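Local structure of serine acetyltransferase (Entamoeba histolytica, 3Q1X) at residues A[36-47]-A[61-71]. The protein probably transfers an acetyl group to the hydroxyl of L-serine, a step in cysteine biosynthesis, and is seen here with L-serine bound. Residues are numbered along the deposited sequence; the frame is centred on the assembly and turned at random.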
ATOM      1  N   THR A  36      -0.900 -16.258   3.516  1.00 21.52           N
ATOM      2  CA  THR A  36      -1.018 -17.700   3.291  1.00 22.07           C
ATOM      3  C   THR A  36      -1.468 -18.078   1.883  1.00 21.49           C
ATOM      4  O   THR A  36      -0.812 -18.895   1.233  1.00 21.05           O
ATOM      5  CB  THR A  36      -1.920 -18.380   4.345  1.00 22.38           C
ATOM      6  OG1 THR A  36      -1.491 -17.998   5.655  1.00 24.50           O
ATOM      7  CG2 THR A  36      -1.844 -19.898   4.223  1.00 23.35           C
ATOM      8  N   GLU A  37      -2.557 -17.465   1.413  1.00 21.10           N
ATOM      9  CA  GLU A  37      -3.158 -17.821   0.127  1.00 20.66           C
ATOM     10  C   GLU A  37      -2.175 -17.632  -1.029  1.00 20.23           C
ATOM     11  O   GLU A  37      -2.050 -18.509  -1.872  1.00 19.59           O
ATOM     12  CB  GLU A  37      -4.461 -17.055  -0.124  1.00 21.04           C
ATOM     13  CG  GLU A  37      -5.574 -17.307   0.915  1.00 20.60           C
ATOM     14  CD  GLU A  37      -5.555 -16.332   2.087  1.00 21.45           C
ATOM     15  OE1 GLU A  37      -4.474 -15.800   2.440  1.00 22.70           O
ATOM     16  OE2 GLU A  37      -6.639 -16.088   2.666  1.00 21.09           O
ATOM     17  N   LEU A  38      -1.469 -16.499  -1.039  1.00 19.96           N
ATOM     18  CA  LEU A  38      -0.435 -16.237  -2.039  1.00 19.92           C
ATOM     19  C   LEU A  38       0.766 -17.173  -1.894  1.00 20.27           C
ATOM     20  O   LEU A  38       1.224 -17.721  -2.887  1.00 20.57           O
ATOM     21  CB  LEU A  38       0.027 -14.774  -2.002  1.00 19.65           C
ATOM     22  CG  LEU A  38       0.999 -14.297  -3.094  1.00 18.82           C
ATOM     23  CD1 LEU A  38       0.414 -14.465  -4.508  1.00 18.23           C
ATOM     24  CD2 LEU A  38       1.397 -12.843  -2.844  1.00 17.98           C
ATOM     25  N   GLN A  39       1.244 -17.362  -0.665  1.00 20.72           N
ATOM     26  CA  GLN A  39       2.374 -18.258  -0.378  1.00 21.16           C
ATOM     27  C   GLN A  39       2.129 -19.645  -0.978  1.00 21.34           C
ATOM     28  O   GLN A  39       2.978 -20.185  -1.694  1.00 21.44           O
ATOM     29  CB  GLN A  39       2.596 -18.344   1.140  1.00 21.76           C
ATOM     30  CG  GLN A  39       3.789 -19.190   1.577  1.00 22.13           C
ATOM     31  CD  GLN A  39       5.117 -18.464   1.470  1.00 23.82           C
ATOM     32  OE1 GLN A  39       5.183 -17.321   1.023  1.00 23.74           O
ATOM     33  NE2 GLN A  39       6.184 -19.128   1.887  1.00 25.14           N
ATOM     34  N   LYS A  40       0.946 -20.188  -0.703  1.00 21.19           N
ATOM     35  CA  LYS A  40       0.563 -21.520  -1.161  1.00 21.57           C
ATOM     36  C   LYS A  40       0.349 -21.587  -2.669  1.00 21.29           C
ATOM     37  O   LYS A  40       0.867 -22.485  -3.321  1.00 21.38           O
ATOM     38  CB  LYS A  40      -0.658 -22.037  -0.390  1.00 22.24           C
ATOM     39  CG  LYS A  40      -0.366 -22.421   1.069  1.00 23.85           C
ATOM     40  CD  LYS A  40       0.991 -23.105   1.189  1.00 27.16           C
ATOM     41  CE  LYS A  40       1.296 -23.564   2.602  1.00 28.64           C
ATOM     42  NZ  LYS A  40       2.768 -23.731   2.760  1.00 28.98           N
ATOM     43  N   LEU A  41      -0.389 -20.627  -3.224  1.00 20.83           N
ATOM     44  CA  LEU A  41      -0.710 -20.649  -4.647  1.00 20.96           C
ATOM     45  C   LEU A  41       0.526 -20.429  -5.521  1.00 21.16           C
ATOM     46  O   LEU A  41       0.619 -20.988  -6.619  1.00 21.24           O
ATOM     47  CB  LEU A  41      -1.809 -19.642  -4.989  1.00 20.74           C
ATOM     48  CG  LEU A  41      -3.243 -19.945  -4.541  1.00 20.98           C
ATOM     49  CD1 LEU A  41      -4.097 -18.690  -4.583  1.00 19.89           C
ATOM     50  CD2 LEU A  41      -3.864 -21.043  -5.398  1.00 20.91           C
ATOM     51  N   ARG A  42       1.468 -19.628  -5.019  1.00 21.47           N
ATOM     52  CA  ARG A  42       2.765 -19.438  -5.689  1.00 22.16           C
ATOM     53  C   ARG A  42       3.490 -20.784  -5.882  1.00 22.07           C
ATOM     54  O   ARG A  42       3.984 -21.076  -6.971  1.00 22.35           O
ATOM     55  CB  ARG A  42       3.641 -18.395  -4.954  1.00 21.98           C
ATOM     56  CG  ARG A  42       3.050 -16.961  -4.979  1.00 24.09           C
ATOM     57  CD  ARG A  42       4.029 -15.771  -5.019  1.00 27.27           C
ATOM     58  NE  ARG A  42       4.831 -15.597  -3.814  1.00 25.76           N
ATOM     59  CZ  ARG A  42       5.427 -14.468  -3.404  1.00 23.63           C
ATOM     60  NH1 ARG A  42       5.301 -13.299  -4.042  1.00 22.30           N
ATOM     61  NH2 ARG A  42       6.148 -14.505  -2.302  1.00 23.44           N
ATOM     62  N   LYS A  43       3.512 -21.606  -4.831  1.00 22.53           N
ATOM     63  CA  LYS A  43       4.180 -22.913  -4.855  1.00 23.54           C
ATOM     64  C   LYS A  43       3.467 -23.896  -5.773  1.00 23.48           C
ATOM     65  O   LYS A  43       4.110 -24.645  -6.519  1.00 23.44           O
ATOM     66  CB  LYS A  43       4.291 -23.498  -3.441  1.00 23.69           C
ATOM     67  CG  LYS A  43       5.339 -22.806  -2.582  1.00 25.19           C
ATOM     68  CD  LYS A  43       5.527 -23.473  -1.230  1.00 27.16           C
ATOM     69  CE  LYS A  43       6.804 -22.969  -0.573  1.00 30.61           C
ATOM     70  NZ  LYS A  43       6.805 -23.162   0.899  1.00 32.08           N
ATOM     71  N   ILE A  44       2.137 -23.875  -5.717  1.00 23.44           N
ATOM     72  CA  ILE A  44       1.284 -24.777  -6.491  1.00 23.38           C
ATOM     73  C   ILE A  44       1.379 -24.523  -7.998  1.00 23.26           C
ATOM     74  O   ILE A  44       1.550 -25.460  -8.786  1.00 23.59           O
ATOM     75  CB  ILE A  44      -0.190 -24.655  -6.025  1.00 23.56           C
ATOM     76  CG1 ILE A  44      -0.323 -25.071  -4.547  1.00 23.34           C
ATOM     77  CG2 ILE A  44      -1.122 -25.468  -6.927  1.00 23.50           C
ATOM     78  CD1 ILE A  44      -1.635 -24.657  -3.883  1.00 23.82           C
ATOM     79  N   PHE A  45       1.262 -23.257  -8.392  1.00 22.63           N
ATOM     80  CA  PHE A  45       1.266 -22.882  -9.806  1.00 22.08           C
ATOM     81  C   PHE A  45       2.649 -22.746 -10.428  1.00 22.24           C
ATOM     82  O   PHE A  45       2.819 -23.065 -11.601  1.00 22.55           O
ATOM     83  CB  PHE A  45       0.478 -21.589 -10.036  1.00 21.58           C
ATOM     84  CG  PHE A  45      -1.012 -21.737  -9.882  1.00 20.67           C
ATOM     85  CD1 PHE A  45      -1.697 -22.805 -10.467  1.00 19.06           C
ATOM     86  CD2 PHE A  45      -1.739 -20.782  -9.178  1.00 19.84           C
ATOM     87  CE1 PHE A  45      -3.085 -22.928 -10.323  1.00 19.35           C
ATOM     88  CE2 PHE A  45      -3.123 -20.886  -9.042  1.00 19.53           C
ATOM     89  CZ  PHE A  45      -3.798 -21.961  -9.614  1.00 17.98           C
ATOM     90  N   PHE A  46       3.616 -22.251  -9.656  1.00 22.60           N
ATOM     91  CA  PHE A  46       4.977 -22.033 -10.162  1.00 23.02           C
ATOM     92  C   PHE A  46       6.054 -22.523  -9.188  1.00 22.88           C
ATOM     93  O   PHE A  46       6.846 -21.721  -8.667  1.00 22.94           O
ATOM     94  CB  PHE A  46       5.169 -20.550 -10.524  1.00 23.69           C
ATOM     95  CG  PHE A  46       4.105 -20.014 -11.442  1.00 23.38           C
ATOM     96  CD1 PHE A  46       4.147 -20.283 -12.806  1.00 24.27           C
ATOM     97  CD2 PHE A  46       3.045 -19.264 -10.938  1.00 23.93           C
ATOM     98  CE1 PHE A  46       3.153 -19.809 -13.658  1.00 24.70           C
ATOM     99  CE2 PHE A  46       2.045 -18.782 -11.783  1.00 24.24           C
ATOM    100  CZ  PHE A  46       2.098 -19.054 -13.144  1.00 25.77           C
ATOM    101  N   PRO A  47       6.095 -23.852  -8.941  1.00 22.70           N
ATOM    102  CA  PRO A  47       6.999 -24.417  -7.933  1.00 22.52           C
ATOM    103  C   PRO A  47       8.491 -24.138  -8.156  1.00 22.34           C
ATOM    104  O   PRO A  47       9.227 -24.043  -7.185  1.00 22.68           O
ATOM    105  CB  PRO A  47       6.731 -25.922  -8.021  1.00 22.58           C
ATOM    106  CG  PRO A  47       6.067 -26.134  -9.340  1.00 22.89           C
ATOM    107  CD  PRO A  47       5.269 -24.899  -9.570  1.00 22.47           C
ATOM    108  N   ILE A  61       3.519 -30.970  -4.600  1.00 30.07           N
ATOM    109  CA  ILE A  61       2.415 -30.135  -5.100  1.00 29.27           C
ATOM    110  C   ILE A  61       1.111 -30.499  -4.379  1.00 28.53           C
ATOM    111  O   ILE A  61       0.386 -29.609  -3.911  1.00 27.72           O
ATOM    112  CB  ILE A  61       2.235 -30.212  -6.646  1.00 29.63           C
ATOM    113  CG1 ILE A  61       3.430 -29.568  -7.362  1.00 30.16           C
ATOM    114  CG2 ILE A  61       0.935 -29.516  -7.077  1.00 29.40           C
ATOM    115  CD1 ILE A  61       3.349 -29.600  -8.885  1.00 29.79           C
ATOM    116  N   ALA A  62       0.836 -31.802  -4.280  1.00 27.53           N
ATOM    117  CA  ALA A  62      -0.308 -32.315  -3.531  1.00 26.97           C
ATOM    118  C   ALA A  62      -0.289 -31.874  -2.071  1.00 26.38           C
ATOM    119  O   ALA A  62      -1.315 -31.461  -1.539  1.00 26.17           O
ATOM    120  CB  ALA A  62      -0.381 -33.842  -3.623  1.00 27.03           C
ATOM    121  N   SER A  63       0.883 -31.973  -1.440  1.00 26.42           N
ATOM    122  CA  SER A  63       1.098 -31.522  -0.063  1.00 26.22           C
ATOM    123  C   SER A  63       0.724 -30.048   0.135  1.00 25.97           C
ATOM    124  O   SER A  63      -0.035 -29.715   1.047  1.00 25.62           O
ATOM    125  CB  SER A  63       2.554 -31.772   0.355  1.00 26.36           C
ATOM    126  OG  SER A  63       2.758 -31.479   1.730  1.00 27.33           O
ATOM    127  N   GLU A  64       1.238 -29.174  -0.729  1.00 25.55           N
ATOM    128  CA  GLU A  64       0.908 -27.746  -0.650  1.00 25.28           C
ATOM    129  C   GLU A  64      -0.560 -27.475  -0.955  1.00 24.54           C
ATOM    130  O   GLU A  64      -1.199 -26.637  -0.305  1.00 24.23           O
ATOM    131  CB  GLU A  64       1.803 -26.920  -1.583  1.00 25.43           C
ATOM    132  CG  GLU A  64       3.310 -27.072  -1.334  1.00 26.86           C
ATOM    133  CD  GLU A  64       3.791 -26.525   0.009  1.00 28.20           C
ATOM    134  OE1 GLU A  64       3.057 -25.774   0.690  1.00 28.24           O
ATOM    135  OE2 GLU A  64       4.935 -26.856   0.384  1.00 30.38           O
ATOM    136  N   LEU A  65      -1.100 -28.203  -1.930  1.00 24.08           N
ATOM    137  CA  LEU A  65      -2.501 -28.044  -2.299  1.00 23.72           C
ATOM    138  C   LEU A  65      -3.421 -28.404  -1.128  1.00 23.31           C
ATOM    139  O   LEU A  65      -4.432 -27.732  -0.898  1.00 23.03           O
ATOM    140  CB  LEU A  65      -2.835 -28.867  -3.550  1.00 23.79           C
ATOM    141  CG  LEU A  65      -4.238 -28.706  -4.130  1.00 24.47           C
ATOM    142  CD1 LEU A  65      -4.574 -27.240  -4.366  1.00 24.60           C
ATOM    143  CD2 LEU A  65      -4.383 -29.509  -5.418  1.00 23.89           C
ATOM    144  N   THR A  66      -3.055 -29.458  -0.393  1.00 22.79           N
ATOM    145  CA  THR A  66      -3.770 -29.889   0.812  1.00 23.31           C
ATOM    146  C   THR A  66      -3.742 -28.808   1.895  1.00 22.92           C
ATOM    147  O   THR A  66      -4.772 -28.516   2.510  1.00 22.84           O
ATOM    148  CB  THR A  66      -3.176 -31.217   1.362  1.00 23.18           C
ATOM    149  OG1 THR A  66      -3.277 -32.224   0.348  1.00 23.80           O
ATOM    150  CG2 THR A  66      -3.921 -31.697   2.623  1.00 24.12           C
ATOM    151  N   LYS A  67      -2.567 -28.222   2.124  1.00 22.70           N
ATOM    152  CA  LYS A  67      -2.434 -27.152   3.114  1.00 23.26           C
ATOM    153  C   LYS A  67      -3.328 -25.971   2.763  1.00 22.75           C
ATOM    154  O   LYS A  67      -4.010 -25.428   3.637  1.00 22.97           O
ATOM    155  CB  LYS A  67      -0.982 -26.692   3.259  1.00 23.54           C
ATOM    156  CG  LYS A  67      -0.069 -27.704   3.920  1.00 25.81           C
ATOM    157  CD  LYS A  67       1.171 -27.010   4.479  1.00 28.58           C
ATOM    158  CE  LYS A  67       2.438 -27.836   4.282  1.00 31.24           C
ATOM    159  NZ  LYS A  67       2.433 -29.112   5.045  1.00 32.08           N
ATOM    160  N   LEU A  68      -3.330 -25.590   1.487  1.00 22.61           N
ATOM    161  CA  LEU A  68      -4.210 -24.526   0.988  1.00 22.98           C
ATOM    162  C   LEU A  68      -5.693 -24.866   1.133  1.00 23.16           C
ATOM    163  O   LEU A  68      -6.474 -24.046   1.618  1.00 22.75           O
ATOM    164  CB  LEU A  68      -3.903 -24.186  -0.473  1.00 23.07           C
ATOM    165  CG  LEU A  68      -4.678 -22.994  -1.060  1.00 24.50           C
ATOM    166  CD1 LEU A  68      -4.341 -21.668  -0.371  1.00 25.99           C
ATOM    167  CD2 LEU A  68      -4.469 -22.898  -2.548  1.00 25.84           C
ATOM    168  N   VAL A  69      -6.073 -26.067   0.696  1.00 23.34           N
ATOM    169  CA  VAL A  69      -7.451 -26.533   0.800  1.00 23.92           C
ATOM    170  C   VAL A  69      -7.929 -26.523   2.255  1.00 23.69           C
ATOM    171  O   VAL A  69      -9.019 -26.039   2.556  1.00 24.02           O
ATOM    172  CB  VAL A  69      -7.619 -27.946   0.153  1.00 23.75           C
ATOM    173  CG1 VAL A  69      -8.796 -28.708   0.762  1.00 24.83           C
ATOM    174  CG2 VAL A  69      -7.780 -27.812  -1.350  1.00 25.54           C
ATOM    175  N   ASP A  70      -7.105 -27.041   3.159  1.00 23.84           N
ATOM    176  CA  ASP A  70      -7.487 -27.083   4.569  1.00 23.98           C
ATOM    177  C   ASP A  70      -7.684 -25.676   5.138  1.00 23.15           C
ATOM    178  O   ASP A  70      -8.623 -25.441   5.900  1.00 22.53           O
ATOM    179  CB  ASP A  70      -6.479 -27.886   5.392  1.00 24.72           C
ATOM    180  CG  ASP A  70      -6.586 -29.393   5.153  1.00 26.51           C
ATOM    181  OD1 ASP A  70      -7.656 -29.884   4.727  1.00 30.24           O
ATOM    182  OD2 ASP A  70      -5.589 -30.100   5.413  1.00 29.56           O
ATOM    183  N   TYR A  71      -6.822 -24.742   4.727  1.00 22.47           N
ATOM    184  CA  TYR A  71      -6.878 -23.358   5.204  1.00 22.19           C
ATOM    185  C   TYR A  71      -8.131 -22.631   4.705  1.00 21.90           C
ATOM    186  O   TYR A  71      -8.841 -21.999   5.502  1.00 21.40           O
ATOM    187  CB  TYR A  71      -5.605 -22.599   4.811  1.00 22.48           C
ATOM    188  CG  TYR A  71      -5.538 -21.170   5.319  1.00 23.05           C
ATOM    189  CD1 TYR A  71      -4.876 -20.858   6.507  1.00 24.75           C
ATOM    190  CD2 TYR A  71      -6.128 -20.130   4.603  1.00 24.40           C
ATOM    191  CE1 TYR A  71      -4.810 -19.534   6.974  1.00 25.98           C
ATOM    192  CE2 TYR A  71      -6.074 -18.811   5.060  1.00 26.66           C
ATOM    193  CZ  TYR A  71      -5.416 -18.522   6.242  1.00 27.05           C
ATOM    194  OH  TYR A  71      -5.365 -17.215   6.685  1.00 28.03           O
TER
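Leu68 enters the groove of helix 36-45 as a knob, seated in a hole made by Glu37, Lys40, Leu41 and Ile44. Its CG stands anti to the backbone N (chi1 -175°), which carries the branch point into the hole; the two methyls then part to different walls: CD1 lies 3.7 Å from Lys40 CB, while CD2 presses to 3.5 Å against Leu41 CD2, tighter than usual for two carbons. Ile44 closes the same pocket with its longer branch, its CD1 lying 3.6 Å from Leu68 CD2 and also meeting Leu65.

Toward one edge of the interface the contact turns polar. The Lys40 chain bends at chi2 (-39°) and crosses the Glu64 side chain at about a right angle, bringing NZ to 2.9 Å from Glu64 OE1 in a salt bridge that uses the syn lone pair. Lys43 runs extended past the same carboxylate, its CD 3.7 Å from Glu64 CD; its ammonium is too distant for a second salt bridge but probably adds to the positive field around Glu64.

At the start of helix 36-45 the ring of Tyr71 receives Thr36 CG2 squarely over one face, a CH-pi contact 4.0 Å from the ring centroid. Glu37 reaches the ring edge instead, OE2 being 3.7 Å from Tyr71 CE2 with the carboxylate steeply inclined to the ring; that oxygen is hydrogen-bonded to Tyr150.

Leu12 of helix 2-18 packs on Ile44, and Ile134 and Ile138 of helix 128-144 pack on Leu41, extending the apolar centre. The axes of 36-45 and 61-71 approach to 9.1 Å, their directions 153° apart: a near-antiparallel helix pair in which Leu68 packs as a knob into a hole, part of the N-terminal helical region that precedes the left-handed beta-helix of this serine acetyltransferase.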